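Local structure of haloperoxidase (Corallina officinalis, 1QHB) at residues Leu562-Ala567 and Leu586-Gly591; Arg225-Gly230 and Asp555-Leu560; Ile495-Phe500 and Glu533-Ala538. The protein catalyses the vanadate-dependent halogenation of organic substrates with bromide and hydrogen peroxide, working as a dodecamer whose subunits each bind one vanadate and one calcium ion. One frame throughout, in Å; residues are numbered along the deposited sequence.

Contact 1: Leu562-Ala567 and Leu586-Gly591; sequences LGEQIA and LPKFDG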
loop_
_atom_site.group_PDB
_atom_site.type_symbol
_atom_site.label_atom_id
_atom_site.label_comp_id
_atom_site.label_asym_id
_atom_site.label_seq_id
_atom_site.Cartn_x
_atom_site.Cartn_y
_atom_site.Cartn_z
ATOM N N LEU A 562 12.457 36.412 4.572
ATOM C CA LEU A 562 11.551 35.308 4.897
ATOM C C LEU A 562 10.286 35.369 4.062
ATOM O O LEU A 562 9.844 34.290 3.566
ATOM C CB LEU A 562 11.201 35.299 6.385
ATOM C CG LEU A 562 10.218 34.275 6.933
ATOM C CD1 LEU A 562 10.900 32.905 6.936
ATOM C CD2 LEU A 562 9.693 34.559 8.338
ATOM N N GLY A 563 9.751 36.574 3.823
ATOM C CA GLY A 563 8.515 36.671 3.074
ATOM C C GLY A 563 8.756 36.325 1.621
ATOM O O GLY A 563 7.870 35.811 0.906
ATOM N N GLU A 564 9.938 36.656 1.146
ATOM C CA GLU A 564 10.328 36.319 -0.224
ATOM C C GLU A 564 10.271 34.796 -0.400
ATOM O O GLU A 564 9.766 34.322 -1.421
ATOM C CB GLU A 564 11.776 36.753 -0.500
ATOM C CG GLU A 564 12.225 36.403 -1.916
ATOM C CD GLU A 564 13.605 36.932 -2.225
ATOM O OE1 GLU A 564 14.548 36.611 -1.473
ATOM O OE2 GLU A 564 13.766 37.651 -3.214
ATOM N N GLN A 565 10.809 34.024 0.557
ATOM C CA GLN A 565 10.786 32.568 0.466
ATOM C C GLN A 565 9.362 31.996 0.459
ATOM O O GLN A 565 9.069 30.935 -0.118
ATOM C CB GLN A 565 11.480 31.913 1.689
ATOM C CG GLN A 565 12.984 32.114 1.777
ATOM C CD GLN A 565 13.598 31.742 3.123
ATOM O OE1 GLN A 565 13.436 30.653 3.660
ATOM N NE2 GLN A 565 14.362 32.688 3.713
ATOM N N ILE A 566 8.501 32.628 1.275
ATOM C CA ILE A 566 7.121 32.140 1.399
ATOM C C ILE A 566 6.460 32.317 0.048
ATOM O O ILE A 566 5.816 31.404 -0.428
ATOM C CB ILE A 566 6.361 32.881 2.524
ATOM C CG1 ILE A 566 6.829 32.548 3.948
ATOM C CG2 ILE A 566 4.870 32.643 2.458
ATOM C CD1 ILE A 566 6.911 31.068 4.264
ATOM N N ALA A 567 6.595 33.487 -0.583
ATOM C CA ALA A 567 6.006 33.779 -1.876
ATOM C C ALA A 567 6.509 32.830 -2.954
ATOM O O ALA A 567 5.697 32.302 -3.710
ATOM C CB ALA A 567 6.318 35.192 -2.342
ATOM N N LEU A 586 11.504 35.792 -11.879
ATOM C CA LEU A 586 11.498 36.608 -10.657
ATOM C C LEU A 586 12.853 37.070 -10.169
ATOM O O LEU A 586 13.714 36.294 -9.727
ATOM C CB LEU A 586 10.781 35.831 -9.546
ATOM C CG LEU A 586 10.984 36.247 -8.079
ATOM C CD1 LEU A 586 10.460 37.651 -7.855
ATOM C CD2 LEU A 586 10.292 35.255 -7.178
ATOM N N PRO A 587 13.063 38.378 -10.185
ATOM C CA PRO A 587 14.315 38.967 -9.719
ATOM C C PRO A 587 14.289 38.947 -8.206
ATOM O O PRO A 587 13.519 39.724 -7.619
ATOM C CB PRO A 587 14.319 40.381 -10.265
ATOM C CG PRO A 587 12.987 40.664 -10.829
ATOM C CD PRO A 587 12.178 39.393 -10.806
ATOM N N LYS A 588 15.141 38.166 -7.547
ATOM C CA LYS A 588 15.116 38.113 -6.089
ATOM C C LYS A 588 15.795 39.299 -5.433
ATOM O O LYS A 588 16.520 40.066 -6.073
ATOM C CB LYS A 588 15.752 36.804 -5.610
ATOM C CG LYS A 588 14.985 35.565 -6.122
ATOM C CD LYS A 588 15.745 34.286 -5.821
ATOM C CE LYS A 588 16.018 34.141 -4.312
ATOM N NZ LYS A 588 16.976 33.042 -4.062
ATOM N N PHE A 589 15.654 39.460 -4.103
ATOM C CA PHE A 589 16.354 40.517 -3.397
ATOM C C PHE A 589 17.876 40.354 -3.463
ATOM O O PHE A 589 18.599 41.316 -3.222
ATOM C CB PHE A 589 15.949 40.575 -1.929
ATOM C CG PHE A 589 14.497 40.950 -1.704
ATOM C CD1 PHE A 589 13.909 41.971 -2.384
ATOM C CD2 PHE A 589 13.744 40.251 -0.784
ATOM C CE1 PHE A 589 12.581 42.305 -2.193
ATOM C CE2 PHE A 589 12.429 40.571 -0.575
ATOM C CZ PHE A 589 11.834 41.613 -1.280
ATOM N N ASP A 590 18.443 39.176 -3.733
ATOM C CA ASP A 590 19.885 38.996 -3.749
ATOM C C ASP A 590 20.442 39.282 -5.136
ATOM O O ASP A 590 21.624 39.045 -5.334
ATOM C CB ASP A 590 20.339 37.584 -3.370
ATOM C CG ASP A 590 19.812 36.488 -4.260
ATOM O OD1 ASP A 590 19.239 36.697 -5.365
ATOM O OD2 ASP A 590 19.947 35.330 -3.841
ATOM N N GLY A 591 19.631 39.652 -6.116
ATOM C CA GLY A 591 20.193 40.023 -7.399
ATOM C C GLY A 591 20.185 38.908 -8.418
ATOM O O GLY A 591 20.555 39.162 -9.571
#
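Glu564 reaches from helix 553-574 to the backbone of the turn at Lys588 and Phe589, and a single hydrogen bond carries the polar part of the contact. Phe589 N donates to Glu564 OE2 over 2.8 Å, with an N-H...O angle of 161°; the oxygen accepts on its syn lone pair, the side of its partner oxygen. The chain of Glu564, with CG anti to the backbone N (chi1 179°) and extended beyond CG, spans the 7.8 Å between the CA atoms of Glu564 and Lys588 and delivers the carboxylate to the N-H.

Van der Waals contacts surround that bond. Glu564 OE2 lies 3.2 Å from Lys588 CB, and Glu564 CD comes within 3.6 Å of Phe589 CD2. Farther back along the glutamate, Glu564 CB packs on Phe589 CE2 at 3.9 Å. The two side chains run past each other in opposite directions, carboxylate and ring planes 29° apart, which lets the acid and its methylene stem line the same aromatic side chain.

Electrostatic terms are weaker. Lys588 NZ stands 5.0 Å from Glu564 OE1, too far for a salt bridge, and makes a long one at 3.8 Å with Asp590 OD2 inside the turn. The turn itself is type I, closed by Gly591 N donating to Lys588 O, and it joins the antiparallel strands 585-587 and 593-595 as part of a hairpin near the C terminus. Thr494 of helix 484-499 also packs on Glu564, while Phe35 of a neighbouring subunit touches Lys588.

A buried carboxylate thus accepts a fairly straight bond from a main-chain N-H, tying the start of the hairpin turn to the helix; the nearby ammonium group would be expected to favour its charged form.

Contact 2: Arg225-Gly230 and Asp555-Leu560; sequences RGILPG and DQFESL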
loop_
_atom_site.group_PDB
_atom_site.type_symbol
_atom_site.label_atom_id
_atom_site.label_comp_id
_atom_site.label_asym_id
_atom_site.label_seq_id
_atom_site.Cartn_x
_atom_site.Cartn_y
_atom_site.Cartn_z
ATOM N N ARG A 225 17.941 54.649 5.074
ATOM C CA ARG A 225 17.396 53.863 3.969
ATOM C C ARG A 225 17.624 52.371 4.226
ATOM O O ARG A 225 18.389 52.025 5.113
ATOM C CB ARG A 225 18.091 54.249 2.650
ATOM C CG ARG A 225 17.757 55.697 2.255
ATOM C CD ARG A 225 18.056 55.899 0.785
ATOM N NE ARG A 225 17.929 57.271 0.373
ATOM C CZ ARG A 225 17.629 57.676 -0.872
ATOM N NH1 ARG A 225 17.374 56.817 -1.838
ATOM N NH2 ARG A 225 17.591 58.989 -1.114
ATOM N N GLY A 226 16.973 51.533 3.421
ATOM C CA GLY A 226 17.129 50.079 3.549
ATOM C C GLY A 226 18.229 49.729 2.523
ATOM O O GLY A 226 18.803 50.655 1.928
ATOM N N ILE A 227 18.485 48.453 2.315
ATOM C CA ILE A 227 19.520 48.009 1.405
ATOM C C ILE A 227 19.019 47.085 0.305
ATOM O O ILE A 227 19.828 46.382 -0.303
ATOM C CB ILE A 227 20.638 47.239 2.184
ATOM C CG1 ILE A 227 20.036 46.047 2.949
ATOM C CG2 ILE A 227 21.356 48.207 3.091
ATOM C CD1 ILE A 227 21.046 45.266 3.782
ATOM N N LEU A 228 17.728 46.975 0.050
ATOM C CA LEU A 228 17.237 46.177 -1.055
ATOM C C LEU A 228 17.709 46.904 -2.318
ATOM O O LEU A 228 17.801 48.101 -2.284
ATOM C CB LEU A 228 15.689 46.099 -1.102
ATOM C CG LEU A 228 15.147 45.382 0.139
ATOM C CD1 LEU A 228 13.653 45.241 0.119
ATOM C CD2 LEU A 228 15.819 44.011 0.279
ATOM N N PRO A 229 18.030 46.177 -3.364
ATOM C CA PRO A 229 18.476 46.765 -4.599
ATOM C C PRO A 229 17.403 47.726 -5.102
ATOM O O PRO A 229 16.255 47.284 -5.259
ATOM C CB PRO A 229 18.679 45.604 -5.579
ATOM C CG PRO A 229 18.697 44.408 -4.714
ATOM C CD PRO A 229 18.010 44.684 -3.405
ATOM N N GLY A 230 17.813 48.967 -5.334
ATOM C CA GLY A 230 16.815 49.931 -5.856
ATOM C C GLY A 230 16.514 50.983 -4.787
ATOM O O GLY A 230 16.240 52.143 -5.156
ATOM N N ASP A 555 15.362 43.235 12.240
ATOM C CA ASP A 555 14.047 42.690 12.220
ATOM C C ASP A 555 13.457 42.804 10.800
ATOM O O ASP A 555 12.754 41.907 10.303
ATOM C CB ASP A 555 13.065 43.531 13.084
ATOM C CG ASP A 555 13.323 43.510 14.577
ATOM O OD1 ASP A 555 14.073 42.639 15.124
ATOM O OD2 ASP A 555 12.643 44.376 15.225
ATOM N N GLN A 556 13.632 43.985 10.211
ATOM C CA GLN A 556 13.078 44.283 8.891
ATOM C C GLN A 556 13.763 43.505 7.775
ATOM O O GLN A 556 13.135 42.791 6.968
ATOM C CB GLN A 556 13.137 45.808 8.620
ATOM C CG GLN A 556 12.445 46.643 9.679
ATOM C CD GLN A 556 11.202 46.052 10.278
ATOM O OE1 GLN A 556 11.217 45.125 11.070
ATOM N NE2 GLN A 556 10.008 46.502 9.971
ATOM N N PHE A 557 15.075 43.664 7.709
ATOM C CA PHE A 557 15.813 42.977 6.626
ATOM C C PHE A 557 15.599 41.467 6.682
ATOM O O PHE A 557 15.269 40.823 5.700
ATOM C CB PHE A 557 17.275 43.363 6.602
ATOM C CG PHE A 557 18.053 42.670 5.499
ATOM C CD1 PHE A 557 17.923 43.085 4.204
ATOM C CD2 PHE A 557 18.915 41.634 5.795
ATOM C CE1 PHE A 557 18.640 42.468 3.197
ATOM C CE2 PHE A 557 19.626 41.010 4.784
ATOM C CZ PHE A 557 19.491 41.426 3.458
ATOM N N GLU A 558 15.735 40.849 7.854
ATOM C CA GLU A 558 15.528 39.391 7.901
ATOM C C GLU A 558 14.107 38.972 7.556
ATOM O O GLU A 558 13.946 37.874 6.990
ATOM C CB GLU A 558 15.952 38.833 9.266
ATOM C CG GLU A 558 17.445 39.044 9.532
ATOM C CD GLU A 558 18.343 38.346 8.512
ATOM O OE1 GLU A 558 17.912 37.496 7.721
ATOM O OE2 GLU A 558 19.558 38.632 8.478
ATOM N N SER A 559 13.098 39.761 7.901
ATOM C CA SER A 559 11.721 39.422 7.618
ATOM C C SER A 559 11.437 39.588 6.116
ATOM O O SER A 559 10.606 38.875 5.566
ATOM C CB SER A 559 10.770 40.302 8.394
ATOM O OG SER A 559 10.838 40.201 9.783
ATOM N N LEU A 560 12.078 40.558 5.461
ATOM C CA LEU A 560 11.895 40.704 4.018
ATOM C C LEU A 560 12.381 39.401 3.351
ATOM O O LEU A 560 11.640 38.890 2.520
ATOM C CB LEU A 560 12.698 41.916 3.486
ATOM C CG LEU A 560 12.040 43.254 3.922
ATOM C CD1 LEU A 560 13.021 44.402 3.794
ATOM C CD2 LEU A 560 10.823 43.477 3.054
#
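Ile227 holds CG1 between its backbone N and carbonyl carbon (chi1 57°), and Phe557 swings CG anti to its own N (chi1 180°); together these torsions bring the end of the isoleucine over the phenylalanine ring. Ile227 CD1 sits 4.0 Å from the centroid of the Phe557 ring and 22° off its normal, a CH-pi contact over one face, displaced toward the rim. Its closest ring atom is Phe557 CE1, at 3.7 Å from Ile227 CD1. The two side chains cross at about a right angle, and Ile227 CG1 follows at 3.8 Å from Phe557 CD1.

Leu228 divides its branches: CD1 meets Leu560 CD1 at 3.8 Å, whereas CD2 approaches Phe557 CE1 less closely, at 4.3 Å.

On the same helix, Ser559 OG donates to Asp555 O over 2.6 Å, and that carbonyl also accepts from Ser559 N. Ser559 OG further bonds the backbone N of Ser483, which by similarity binds vanadate, and Asp555 OD2 bonds His551 ND1.

No hydrogen bond crosses the two segments. The chemistry is therefore wholly apolar, seating the loop against helix 553-574, whose polar groups bond to residues of the vanadate pocket.

Contact 3: Ile495-Phe500 and Glu533-Ala538; sequences ILKAFF and ELNKLA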
loop_
_atom_site.group_PDB
_atom_site.type_symbol
_atom_site.label_atom_id
_atom_site.label_comp_id
_atom_site.label_asym_id
_atom_site.label_seq_id
_atom_site.Cartn_x
_atom_site.Cartn_y
_atom_site.Cartn_z
ATOM N N ILE A 495 5.626 38.792 -5.344
ATOM C CA ILE A 495 4.565 38.423 -6.300
ATOM C C ILE A 495 4.485 39.423 -7.432
ATOM O O ILE A 495 4.275 39.079 -8.620
ATOM C CB ILE A 495 3.202 38.372 -5.568
ATOM C CG1 ILE A 495 3.055 37.214 -4.609
ATOM C CG2 ILE A 495 2.017 38.335 -6.573
ATOM C CD1 ILE A 495 3.420 35.823 -5.171
ATOM N N LEU A 496 4.472 40.715 -7.100
ATOM C CA LEU A 496 4.391 41.752 -8.118
ATOM C C LEU A 496 5.619 41.739 -9.038
ATOM O O LEU A 496 5.444 41.994 -10.225
ATOM C CB LEU A 496 4.258 43.135 -7.455
ATOM C CG LEU A 496 2.975 43.394 -6.657
ATOM C CD1 LEU A 496 3.089 44.739 -5.919
ATOM C CD2 LEU A 496 1.758 43.361 -7.551
ATOM N N LYS A 497 6.836 41.516 -8.526
ATOM C CA LYS A 497 7.973 41.533 -9.475
ATOM C C LYS A 497 7.899 40.284 -10.362
ATOM O O LYS A 497 8.356 40.373 -11.470
ATOM C CB LYS A 497 9.314 41.590 -8.791
ATOM C CG LYS A 497 9.659 42.810 -7.948
ATOM C CD LYS A 497 11.055 42.742 -7.401
ATOM C CE LYS A 497 11.187 41.636 -6.384
ATOM N NZ LYS A 497 12.432 41.655 -5.563
ATOM N N ALA A 498 7.336 39.148 -9.989
ATOM C CA ALA A 498 7.169 37.990 -10.812
ATOM C C ALA A 498 6.094 38.271 -11.873
ATOM O O ALA A 498 6.220 37.798 -13.005
ATOM C CB ALA A 498 6.671 36.767 -10.018
ATOM N N PHE A 499 5.008 38.919 -11.470
ATOM C CA PHE A 499 3.886 39.023 -12.385
ATOM C C PHE A 499 4.021 40.120 -13.427
ATOM O O PHE A 499 3.414 40.011 -14.505
ATOM C CB PHE A 499 2.643 39.293 -11.512
ATOM C CG PHE A 499 1.454 38.568 -12.057
ATOM C CD1 PHE A 499 0.770 39.063 -13.144
ATOM C CD2 PHE A 499 1.061 37.390 -11.489
ATOM C CE1 PHE A 499 -0.329 38.376 -13.640
ATOM C CE2 PHE A 499 0.002 36.674 -11.994
ATOM C CZ PHE A 499 -0.696 37.180 -13.063
ATOM N N PHE A 500 4.704 41.189 -13.079
ATOM C CA PHE A 500 4.839 42.349 -13.971
ATOM C C PHE A 500 6.207 42.309 -14.649
ATOM O O PHE A 500 7.044 41.483 -14.234
ATOM C CB PHE A 500 4.712 43.725 -13.289
ATOM C CG PHE A 500 3.285 44.110 -13.033
ATOM C CD1 PHE A 500 2.515 44.781 -13.958
ATOM C CD2 PHE A 500 2.706 43.780 -11.804
ATOM C CE1 PHE A 500 1.195 45.091 -13.687
ATOM C CE2 PHE A 500 1.386 44.070 -11.552
ATOM C CZ PHE A 500 0.614 44.750 -12.481
ATOM N N GLU A 533 11.688 50.259 -7.624
ATOM C CA GLU A 533 10.723 51.062 -6.902
ATOM C C GLU A 533 9.769 50.176 -6.069
ATOM O O GLU A 533 9.143 50.660 -5.121
ATOM C CB GLU A 533 9.915 51.943 -7.863
ATOM C CG GLU A 533 10.730 53.111 -8.448
ATOM C CD GLU A 533 11.264 53.995 -7.318
ATOM O OE1 GLU A 533 10.429 54.704 -6.689
ATOM O OE2 GLU A 533 12.484 53.916 -7.069
ATOM N N LEU A 534 9.638 48.895 -6.410
ATOM C CA LEU A 534 8.805 47.978 -5.593
ATOM C C LEU A 534 9.621 47.549 -4.396
ATOM O O LEU A 534 9.169 47.532 -3.242
ATOM C CB LEU A 534 8.331 46.772 -6.380
ATOM C CG LEU A 534 7.217 47.008 -7.401
ATOM C CD1 LEU A 534 7.031 45.753 -8.286
ATOM C CD2 LEU A 534 5.909 47.363 -6.706
ATOM N N ASN A 535 10.919 47.277 -4.626
ATOM C CA ASN A 535 11.840 46.982 -3.543
ATOM C C ASN A 535 11.913 48.198 -2.630
ATOM O O ASN A 535 11.884 48.108 -1.401
ATOM C CB ASN A 535 13.265 46.620 -4.008
ATOM C CG ASN A 535 13.405 45.272 -4.670
ATOM O OD1 ASN A 535 12.529 44.389 -4.661
ATOM N ND2 ASN A 535 14.554 45.038 -5.312
ATOM N N LYS A 536 12.011 49.403 -3.191
ATOM C CA LYS A 536 12.043 50.636 -2.366
ATOM C C LYS A 536 10.814 50.771 -1.465
ATOM O O LYS A 536 10.893 51.190 -0.309
ATOM C CB LYS A 536 12.145 51.847 -3.310
ATOM C CG LYS A 536 12.336 53.140 -2.493
ATOM C CD LYS A 536 12.501 54.380 -3.343
ATOM C CE LYS A 536 13.829 54.381 -4.108
ATOM N NZ LYS A 536 13.884 55.383 -5.209
ATOM N N LEU A 537 9.637 50.499 -2.029
ATOM C CA LEU A 537 8.369 50.558 -1.332
ATOM C C LEU A 537 8.324 49.567 -0.156
ATOM O O LEU A 537 7.935 49.908 0.984
ATOM C CB LEU A 537 7.240 50.220 -2.314
ATOM C CG LEU A 537 5.795 50.201 -1.771
ATOM C CD1 LEU A 537 5.399 51.582 -1.300
ATOM C CD2 LEU A 537 4.819 49.730 -2.842
ATOM N N ALA A 538 8.794 48.346 -0.391
ATOM C CA ALA A 538 8.940 47.381 0.705
ATOM C C ALA A 538 9.825 47.939 1.788
ATOM O O ALA A 538 9.486 47.917 2.967
ATOM C CB ALA A 538 9.529 46.051 0.207
HETATM O O HOH W 1 15.119 42.619 -6.850
#
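Lys497 NZ is gripped by three oxygens: Asn535 OD1 at 2.9 Å, water 1 at 3.1 Å from NZ, and the carbonyl oxygen of Pro587 in the C-terminal hairpin. Toward Asn535 OD1 the ammonium lies in the carbonyl plane, on a lone pair, with a C=O...N angle of 134°. The water also accepts from Asn535 ND2, 2.9 Å away, so the amide and the ammonium are bridged twice, directly and through solvent. Asn535 ND2 donates as well to Pro229 O in the loop before strand 251-253, and with both amide ends engaged the side chain is held against flipping.

A bend at chi3 (-68°) turns the far end of Lys497 across Asn535, the two side chains meeting at about a right angle. Nearer the backbone, Lys497 CG lies 4.0 Å from Leu534 CD1. The same methyl meets Leu496 CB at 3.9 Å, while Leu534 CD2 meets Leu496 CD1, also at 3.9 Å. Leucine in place of Lys497 would probably leave the buried Asn535 OD1, and the Pro587 carbonyl, without their charged donor.

The two helical segments run antiparallel, at 173°, with axes 10.7 Å apart. Here the C-terminal end of helix 484-499 packs against part of helix 530-548 in the helical bundle of the haloperoxidase fold. Val379 and Val383 of helix 376-402 and Cys343 of helix 337-349 cover Leu496; Ala567 of helix 553-574 packs on Ile495, and Leu560 of that helix on Ala538.

All three contacts are buried, but the centre of contact 2 lies nearer the centre of the chain, about 9 Å away against about 16 Å for the centres of contacts 1 and 3. Contacts 1 and 2 share helix 553-574; contact 3 joins helices 484-499 and 530-548, the latter preceding 553-574 in sequence. Their chemistry differs: an acid on a backbone N-H in contact 1, aliphatic groups on a ring in contact 2, leucine packing plus a lysine-amide network in contact 3. Phe589 connects them, its ring touching Leu228, Lys497 and Asn535. Only contact 1 has a neighbouring subunit at its margin, and contact 2 alone approaches the vanadate site.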